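PDB 1JMX: amine Dehydrogenase from Pseudomonas putida, which probably forms the beta-propeller subunit of a quinohemoprotein that oxidatively deaminates primary amines and hands the electrons on through heme c. Local coordinates for residues B[185-188]-B[194-197]; B[160-165]-B[179-184]; B[14-19]-B[316-321]. All blocks are in the same frame, centred on the assembly; numbering follows the deposited sequence.

Contact 1: B[185-188]-B[194-197]; sequences RNWN and APDV
The indole of Trp-187 meets CG of Pro-195 at its edge, close to the indole plane, while its two faces take nothing from residues 194-197. The touching falls on a single carbon of the six-membered ring: CE3 of Trp-187 lies 3.9 Å from CG of Pro-195 and equally far from CD of the same proline. The two side chains run at a slant to each other, and the in-plane position of CG makes this an edge contact between apolar groups and not a stack. Rotation about the first torsion swings CG of Trp-187 to the side opposite the backbone N (chi1 -172°), and a chi2 near zero (6°) then carries the benzo edge toward the proline. Tyr-214 on strand 209-218 touches both Trp-187 and Pro-195, tying the pair to that strand.

A looser approach accompanies it. The carbonyl O of Arg-185 comes within 4.2 Å of CB of Ala-194, where the two backbones draw nearest, with CA atoms 5.6 Å apart. This is van der Waals contact, since an alanine methyl offers the oxygen no conventional donor. The CB bond of Arg-185 points away from residues 194-197, and the guanidinium group finds its partners elsewhere. It is held through two nitrogens, NH2 by Gln-149 OE1 of the same chain and NH1 by a salt bridge to Asp-143 of a neighbouring subunit. Asp-196 pairs with Arg-140 of that same subunit, so charges from both segments reach across the subunit interface.

The arrangement is a non-regular loop closing back on itself at the surface, pinned by the Trp-187/Pro-195 edge contact, within the long connection from strand 178-182 to strand 209-218 that joins one blade of the beta-propeller to the next.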
loop_
_atom_site.group_PDB
_atom_site.type_symbol
_atom_site.label_atom_id
_atom_site.label_comp_id
_atom_site.label_asym_id
_atom_site.label_seq_id
_atom_site.Cartn_x
_atom_site.Cartn_y
_atom_site.Cartn_z
ATOM N N ARG B 185 -23.673 -13.191 -2.707
ATOM C CA ARG B 185 -22.801 -13.608 -3.787
ATOM C C ARG B 185 -23.564 -14.440 -4.810
ATOM O O ARG B 185 -23.361 -14.300 -6.017
ATOM C CB ARG B 185 -21.601 -14.402 -3.277
ATOM C CG ARG B 185 -20.552 -14.565 -4.373
ATOM C CD ARG B 185 -19.352 -15.349 -3.939
ATOM N NE ARG B 185 -18.607 -14.696 -2.873
ATOM C CZ ARG B 185 -17.492 -15.197 -2.357
ATOM N NH1 ARG B 185 -17.008 -16.338 -2.819
ATOM N NH2 ARG B 185 -16.880 -14.586 -1.355
ATOM N N ASN B 186 -24.447 -15.308 -4.329
ATOM C CA ASN B 186 -25.233 -16.140 -5.229
ATOM C C ASN B 186 -26.622 -15.572 -5.508
ATOM O O ASN B 186 -27.561 -16.306 -5.817
ATOM C CB ASN B 186 -25.290 -17.573 -4.713
ATOM C CG ASN B 186 -23.921 -18.201 -4.642
ATOM O OD1 ASN B 186 -23.363 -18.621 -5.659
ATOM N ND2 ASN B 186 -23.335 -18.208 -3.451
ATOM N N TRP B 187 -26.740 -14.254 -5.382
ATOM C CA TRP B 187 -27.983 -13.547 -5.668
ATOM C C TRP B 187 -27.923 -13.370 -7.180
ATOM O O TRP B 187 -27.284 -12.440 -7.679
ATOM C CB TRP B 187 -27.966 -12.169 -4.995
ATOM C CG TRP B 187 -29.259 -11.395 -5.037
ATOM C CD1 TRP B 187 -30.466 -11.827 -5.508
ATOM C CD2 TRP B 187 -29.476 -10.072 -4.530
ATOM N NE1 TRP B 187 -31.423 -10.858 -5.316
ATOM C CE2 TRP B 187 -30.843 -9.770 -4.717
ATOM C CE3 TRP B 187 -28.646 -9.113 -3.931
ATOM C CZ2 TRP B 187 -31.402 -8.550 -4.325
ATOM C CZ3 TRP B 187 -29.199 -7.902 -3.538
ATOM C CH2 TRP B 187 -30.568 -7.631 -3.737
ATOM N N ASN B 188 -28.508 -14.307 -7.914
ATOM C CA ASN B 188 -28.490 -14.235 -9.373
ATOM C C ASN B 188 -29.579 -13.297 -9.886
ATOM O O ASN B 188 -30.545 -13.716 -10.521
ATOM C CB ASN B 188 -28.628 -15.637 -9.970
ATOM C CG ASN B 188 -27.338 -16.432 -9.876
ATOM O OD1 ASN B 188 -26.491 -16.365 -10.781
ATOM N ND2 ASN B 188 -27.163 -17.174 -8.774
ATOM N N ALA B 194 -23.241 -8.737 -8.633
ATOM C CA ALA B 194 -23.357 -9.289 -7.301
ATOM C C ALA B 194 -23.083 -8.100 -6.377
ATOM O O ALA B 194 -22.336 -7.190 -6.742
ATOM C CB ALA B 194 -22.307 -10.377 -7.097
ATOM N N PRO B 195 -23.739 -8.048 -5.204
ATOM C CA PRO B 195 -23.504 -6.929 -4.282
ATOM C C PRO B 195 -22.131 -7.002 -3.602
ATOM O O PRO B 195 -21.474 -8.046 -3.608
ATOM C CB PRO B 195 -24.631 -7.091 -3.259
ATOM C CG PRO B 195 -24.863 -8.571 -3.240
ATOM C CD PRO B 195 -24.800 -8.941 -4.697
ATOM N N ASP B 196 -21.689 -5.874 -3.057
ATOM C CA ASP B 196 -20.420 -5.806 -2.347
ATOM C C ASP B 196 -20.759 -5.376 -0.924
ATOM O O ASP B 196 -21.491 -4.406 -0.710
ATOM C CB ASP B 196 -19.454 -4.813 -3.011
ATOM C CG ASP B 196 -18.075 -4.824 -2.367
ATOM O OD1 ASP B 196 -17.383 -5.849 -2.462
ATOM O OD2 ASP B 196 -17.684 -3.816 -1.752
ATOM N N VAL B 197 -20.297 -6.150 0.050
ATOM C CA VAL B 197 -20.579 -5.836 1.439
ATOM C C VAL B 197 -19.309 -5.825 2.278
ATOM O O VAL B 197 -18.536 -6.786 2.289
ATOM C CB VAL B 197 -21.584 -6.834 2.080
ATOM C CG1 VAL B 197 -22.124 -6.268 3.377
ATOM C CG2 VAL B 197 -22.711 -7.164 1.131
#

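Contact 2: B[160-165]-B[179-184]; sequences SLYVAG and TVALPL
Between Tyr-162 and Ala-181 the backbones stay 7.8 Å apart, CA to CA, and the pieces 162-165 and 181-184 head roughly the same way, 27° from each other; strands 161-164 and 178-182 are next-but-one neighbours in the antiparallel sheet. Side chains therefore bridge most of the distance. The methyl of Ala-181 sits at the rim of the Tyr-162 ring, near the ring plane: its CB is 3.8 Å from CE2 of Tyr-162 and 4.0 Å from CD2. With CG of the tyrosine opposite its own carbonyl carbon (chi1 -76°), the end of the ring comes nearer to residues 179-184, although its CB bond does not point at them. The phenol oxygen is hydrogen-bonded to Lys-170 NZ, which ties down the far end of the ring.

Further along there is only a light touch, CD1 of Leu-184 lying 4.3 Å from the carbonyl O of Gly-165. The backbone N of Leu-184 is bonded to Asp-167 OD1, helping to position this leucine where the strand has given way to loop.

A classic beta bulge, in which Ala-181 and Leu-182 both face Ile-168, marks the corner where the outer strand turns. Strand 168-171 runs between strands 161-164 and 178-182 within one four-stranded blade, and strand 230-239, probably of the following blade, packs against Tyr-162, Leu-182 and Leu-184.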
loop_
_atom_site.group_PDB
_atom_site.type_symbol
_atom_site.label_atom_id
_atom_site.label_comp_id
_atom_site.label_asym_id
_atom_site.label_seq_id
_atom_site.Cartn_x
_atom_site.Cartn_y
_atom_site.Cartn_z
ATOM N N SER B 160 -31.972 -18.787 16.600
ATOM C CA SER B 160 -31.275 -18.968 15.319
ATOM C C SER B 160 -30.132 -17.969 15.150
ATOM O O SER B 160 -30.202 -16.846 15.635
ATOM C CB SER B 160 -32.243 -18.831 14.141
ATOM O OG SER B 160 -33.065 -19.975 14.042
ATOM N N LEU B 161 -29.097 -18.372 14.431
ATOM C CA LEU B 161 -27.944 -17.510 14.233
ATOM C C LEU B 161 -27.816 -17.081 12.779
ATOM O O LEU B 161 -27.656 -17.909 11.884
ATOM C CB LEU B 161 -26.668 -18.239 14.679
ATOM C CG LEU B 161 -25.381 -17.449 14.917
ATOM C CD1 LEU B 161 -25.542 -16.577 16.150
ATOM C CD2 LEU B 161 -24.217 -18.415 15.098
ATOM N N TYR B 162 -27.951 -15.781 12.544
ATOM C CA TYR B 162 -27.808 -15.228 11.204
ATOM C C TYR B 162 -26.344 -14.905 11.009
ATOM O O TYR B 162 -25.750 -14.153 11.775
ATOM C CB TYR B 162 -28.714 -14.012 11.019
ATOM C CG TYR B 162 -30.142 -14.452 10.835
ATOM C CD1 TYR B 162 -31.041 -14.447 11.903
ATOM C CD2 TYR B 162 -30.574 -14.953 9.604
ATOM C CE1 TYR B 162 -32.331 -14.936 11.757
ATOM C CE2 TYR B 162 -31.859 -15.441 9.447
ATOM C CZ TYR B 162 -32.734 -15.431 10.522
ATOM O OH TYR B 162 -34.007 -15.909 10.358
ATOM N N VAL B 163 -25.758 -15.569 10.024
ATOM C CA VAL B 163 -24.342 -15.453 9.717
ATOM C C VAL B 163 -24.057 -14.767 8.389
ATOM O O VAL B 163 -24.490 -15.224 7.337
ATOM C CB VAL B 163 -23.702 -16.869 9.679
ATOM C CG1 VAL B 163 -22.240 -16.789 9.318
ATOM C CG2 VAL B 163 -23.893 -17.568 11.019
ATOM N N ALA B 164 -23.301 -13.680 8.447
ATOM C CA ALA B 164 -22.921 -12.951 7.250
ATOM C C ALA B 164 -21.651 -13.577 6.679
ATOM O O ALA B 164 -20.622 -13.643 7.350
ATOM C CB ALA B 164 -22.696 -11.476 7.572
ATOM N N GLY B 165 -21.763 -14.103 5.466
ATOM C CA GLY B 165 -20.628 -14.708 4.785
ATOM C C GLY B 165 -20.825 -14.414 3.314
ATOM O O GLY B 165 -21.376 -13.366 2.994
ATOM N N THR B 179 -28.711 -22.859 6.267
ATOM C CA THR B 179 -29.244 -22.687 4.920
ATOM C C THR B 179 -29.015 -21.223 4.566
ATOM O O THR B 179 -28.677 -20.423 5.437
ATOM C CB THR B 179 -30.770 -22.963 4.857
ATOM O OG1 THR B 179 -31.452 -22.099 5.772
ATOM C CG2 THR B 179 -31.079 -24.403 5.204
ATOM N N VAL B 180 -29.180 -20.873 3.295
ATOM C CA VAL B 180 -29.008 -19.485 2.878
ATOM C C VAL B 180 -30.276 -18.706 3.207
ATOM O O VAL B 180 -31.356 -19.029 2.720
ATOM C CB VAL B 180 -28.715 -19.361 1.362
ATOM C CG1 VAL B 180 -28.634 -17.891 0.957
ATOM C CG2 VAL B 180 -27.418 -20.072 1.020
ATOM N N ALA B 181 -30.146 -17.718 4.080
ATOM C CA ALA B 181 -31.274 -16.889 4.469
ATOM C C ALA B 181 -31.460 -15.733 3.486
ATOM O O ALA B 181 -32.586 -15.288 3.225
ATOM C CB ALA B 181 -31.068 -16.352 5.881
ATOM N N LEU B 182 -30.350 -15.280 2.912
ATOM C CA LEU B 182 -30.383 -14.167 1.986
ATOM C C LEU B 182 -29.157 -14.253 1.087
ATOM O O LEU B 182 -28.029 -14.068 1.541
ATOM C CB LEU B 182 -30.400 -12.859 2.795
ATOM C CG LEU B 182 -30.790 -11.479 2.241
ATOM C CD1 LEU B 182 -31.028 -10.545 3.415
ATOM C CD2 LEU B 182 -29.717 -10.904 1.329
ATOM N N PRO B 183 -29.359 -14.589 -0.196
ATOM C CA PRO B 183 -28.254 -14.700 -1.152
ATOM C C PRO B 183 -27.650 -13.356 -1.541
ATOM O O PRO B 183 -28.366 -12.408 -1.856
ATOM C CB PRO B 183 -28.909 -15.392 -2.349
ATOM C CG PRO B 183 -30.305 -14.895 -2.298
ATOM C CD PRO B 183 -30.632 -14.985 -0.824
ATOM N N LEU B 184 -26.333 -13.256 -1.400
ATOM C CA LEU B 184 -25.594 -12.053 -1.763
ATOM C C LEU B 184 -24.731 -12.427 -2.956
ATOM O O LEU B 184 -25.067 -12.102 -4.097
ATOM C CB LEU B 184 -24.723 -11.564 -0.601
ATOM C CG LEU B 184 -25.445 -10.999 0.621
ATOM C CD1 LEU B 184 -24.443 -10.695 1.705
ATOM C CD2 LEU B 184 -26.216 -9.743 0.233
#

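Contact 3: B[14-19]-B[316-321]; sequences MIVTNY and NDLAVF
Val-16 and Leu-318 pack at the seam between the last blade of the beta-propeller and the blade that closes its ring, the latter built from the N-terminal strands 12-18, 22-27 and 32-38 together with the C-terminal strand 345-348. The two leading branches are methyls: CG1 of Val-16 lies 4.1 Å from CD1 of Leu-318. Both CB bonds point toward the opposite segment, and the side chains slide past each other in opposite directions instead of meeting head on. A first torsion of -69° sets CG1 of Val-16 opposite its own carbonyl carbon, presenting this methyl to the leucine. The CA atoms of the pair remain 9.5 Å apart, a spacing of facing sheets and not of paired strands.

Toward Asn-18 and Asn-316 the backbones draw in, to 7.0 Å between CA atoms. Here the two asparagine side chains lie alongside one another, pointing the same way, with their amide planes only 28° apart. The Asn-316 amide is held at both ends, OD1 by Lys-333 NZ and ND2 by the carbonyl O of Gly-336, which fixes its rotation in a buried place.

Each partner is backed by its own blade. Val-16 is bonded through its backbone to His-24 on strand 22-27, and Leu-318 to Ile-332 on strand 327-333. Strand 309-312 adds to the packing, its Tyr-310 touching Met-14 of one segment and Val-320 of the other.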
loop_
_atom_site.group_PDB
_atom_site.type_symbol
_atom_site.label_atom_id
_atom_site.label_comp_id
_atom_site.label_asym_id
_atom_site.label_seq_id
_atom_site.Cartn_x
_atom_site.Cartn_y
_atom_site.Cartn_z
ATOM N N MET B 14 -24.788 4.361 26.564
ATOM C CA MET B 14 -24.095 4.004 25.336
ATOM C C MET B 14 -22.680 3.571 25.651
ATOM O O MET B 14 -21.979 4.231 26.414
ATOM C CB MET B 14 -24.036 5.198 24.383
ATOM C CG MET B 14 -23.172 4.964 23.141
ATOM S SD MET B 14 -22.950 6.463 22.150
ATOM C CE MET B 14 -24.318 6.296 21.081
ATOM N N ILE B 15 -22.269 2.439 25.096
ATOM C CA ILE B 15 -20.911 1.984 25.314
ATOM C C ILE B 15 -20.092 2.163 24.050
ATOM O O ILE B 15 -20.596 2.012 22.935
ATOM C CB ILE B 15 -20.822 0.522 25.766
ATOM C CG1 ILE B 15 -21.450 -0.409 24.727
ATOM C CG2 ILE B 15 -21.442 0.367 27.132
ATOM C CD1 ILE B 15 -21.120 -1.878 24.966
ATOM N N VAL B 16 -18.838 2.550 24.246
ATOM C CA VAL B 16 -17.896 2.748 23.156
ATOM C C VAL B 16 -16.521 2.364 23.672
ATOM O O VAL B 16 -16.191 2.611 24.828
ATOM C CB VAL B 16 -17.836 4.234 22.654
ATOM C CG1 VAL B 16 -19.114 4.620 21.945
ATOM C CG2 VAL B 16 -17.560 5.190 23.806
ATOM N N THR B 17 -15.740 1.697 22.838
ATOM C CA THR B 17 -14.398 1.339 23.249
ATOM C C THR B 17 -13.422 2.346 22.626
ATOM O O THR B 17 -13.607 2.818 21.509
ATOM C CB THR B 17 -14.064 -0.148 22.968
ATOM O OG1 THR B 17 -14.170 -0.422 21.567
ATOM C CG2 THR B 17 -15.036 -1.050 23.735
ATOM N N ASN B 18 -12.400 2.664 23.403
ATOM C CA ASN B 18 -11.396 3.667 23.103
ATOM C C ASN B 18 -10.053 2.966 23.013
ATOM O O ASN B 18 -9.830 1.996 23.735
ATOM C CB ASN B 18 -11.434 4.628 24.283
ATOM C CG ASN B 18 -10.543 5.775 24.121
ATOM O OD1 ASN B 18 -10.889 6.756 23.477
ATOM N ND2 ASN B 18 -9.379 5.696 24.747
ATOM N N TYR B 19 -9.100 3.569 22.303
ATOM C CA TYR B 19 -7.819 2.906 22.094
ATOM C C TYR B 19 -6.937 2.280 23.142
ATOM O O TYR B 19 -6.681 1.057 23.022
ATOM C CB TYR B 19 -6.910 3.579 21.076
ATOM C CG TYR B 19 -6.328 2.505 20.187
ATOM C CD1 TYR B 19 -6.866 2.261 18.932
ATOM C CD2 TYR B 19 -5.316 1.650 20.651
ATOM C CE1 TYR B 19 -6.428 1.205 18.164
ATOM C CE2 TYR B 19 -4.874 0.585 19.892
ATOM C CZ TYR B 19 -5.436 0.370 18.648
ATOM O OH TYR B 19 -5.010 -0.677 17.875
ATOM N N ASN B 316 -11.083 10.251 19.034
ATOM C CA ASN B 316 -11.637 10.103 20.375
ATOM C C ASN B 316 -12.864 10.938 20.721
ATOM O O ASN B 316 -13.133 11.152 21.900
ATOM C CB ASN B 316 -10.549 10.337 21.429
ATOM C CG ASN B 316 -10.023 11.744 21.414
ATOM O OD1 ASN B 316 -10.339 12.523 20.522
ATOM N ND2 ASN B 316 -9.210 12.081 22.401
ATOM N N ASP B 317 -13.607 11.413 19.724
ATOM C CA ASP B 317 -14.803 12.198 20.020
ATOM C C ASP B 317 -16.081 11.727 19.330
ATOM O O ASP B 317 -16.054 11.244 18.194
ATOM C CB ASP B 317 -14.577 13.697 19.729
ATOM C CG ASP B 317 -14.487 14.010 18.238
ATOM O OD1 ASP B 317 -13.401 13.834 17.658
ATOM O OD2 ASP B 317 -15.495 14.444 17.647
ATOM N N LEU B 318 -17.189 11.809 20.063
ATOM C CA LEU B 318 -18.503 11.472 19.531
ATOM C C LEU B 318 -19.141 12.780 19.077
ATOM O O LEU B 318 -19.114 13.773 19.802
ATOM C CB LEU B 318 -19.430 10.882 20.604
ATOM C CG LEU B 318 -19.248 9.540 21.315
ATOM C CD1 LEU B 318 -19.088 8.421 20.311
ATOM C CD2 LEU B 318 -18.073 9.626 22.239
ATOM N N ALA B 319 -19.676 12.801 17.867
ATOM C CA ALA B 319 -20.360 13.992 17.400
ATOM C C ALA B 319 -21.828 13.710 17.694
ATOM O O ALA B 319 -22.291 12.587 17.504
ATOM C CB ALA B 319 -20.142 14.196 15.903
ATOM N N VAL B 320 -22.537 14.684 18.253
ATOM C CA VAL B 320 -23.955 14.503 18.547
ATOM C C VAL B 320 -24.708 15.394 17.576
ATOM O O VAL B 320 -24.464 16.593 17.513
ATOM C CB VAL B 320 -24.329 14.890 19.996
ATOM C CG1 VAL B 320 -25.793 14.565 20.254
ATOM C CG2 VAL B 320 -23.452 14.147 20.987
ATOM N N PHE B 321 -25.601 14.785 16.806
ATOM C CA PHE B 321 -26.392 15.485 15.813
ATOM C C PHE B 321 -27.881 15.462 16.090
ATOM O O PHE B 321 -28.398 14.567 16.761
ATOM C CB PHE B 321 -26.184 14.857 14.433
ATOM C CG PHE B 321 -25.014 15.400 13.685
ATOM C CD1 PHE B 321 -23.716 15.102 14.079
ATOM C CD2 PHE B 321 -25.210 16.208 12.564
ATOM C CE1 PHE B 321 -22.627 15.600 13.367
ATOM C CE2 PHE B 321 -24.123 16.712 11.844
ATOM C CZ PHE B 321 -22.834 16.408 12.246
#

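In the fold
Contacts 1 and 2 adjoin, their centres 13 Å apart, and Leu-184 joins them: its carbonyl O lies 3.2 Å from CD of Pro-195, and its CD1 4.0 Å from CG2 of Val-197. The chain thus finishes a blade in contact 2 and passes directly into the connection folded by contact 1. Contact 3 lies across the propeller, its centre about 32 Å from that of contact 1 and 30 Å from that of contact 2, and joins sequence-distant blades where the ring closes. The heme c pocket residues Leu-116 to Tyr-120 belong to none of the three; they lie at the turn between strands 105-115 and 120-122, in the sheet that precedes that of contact 2.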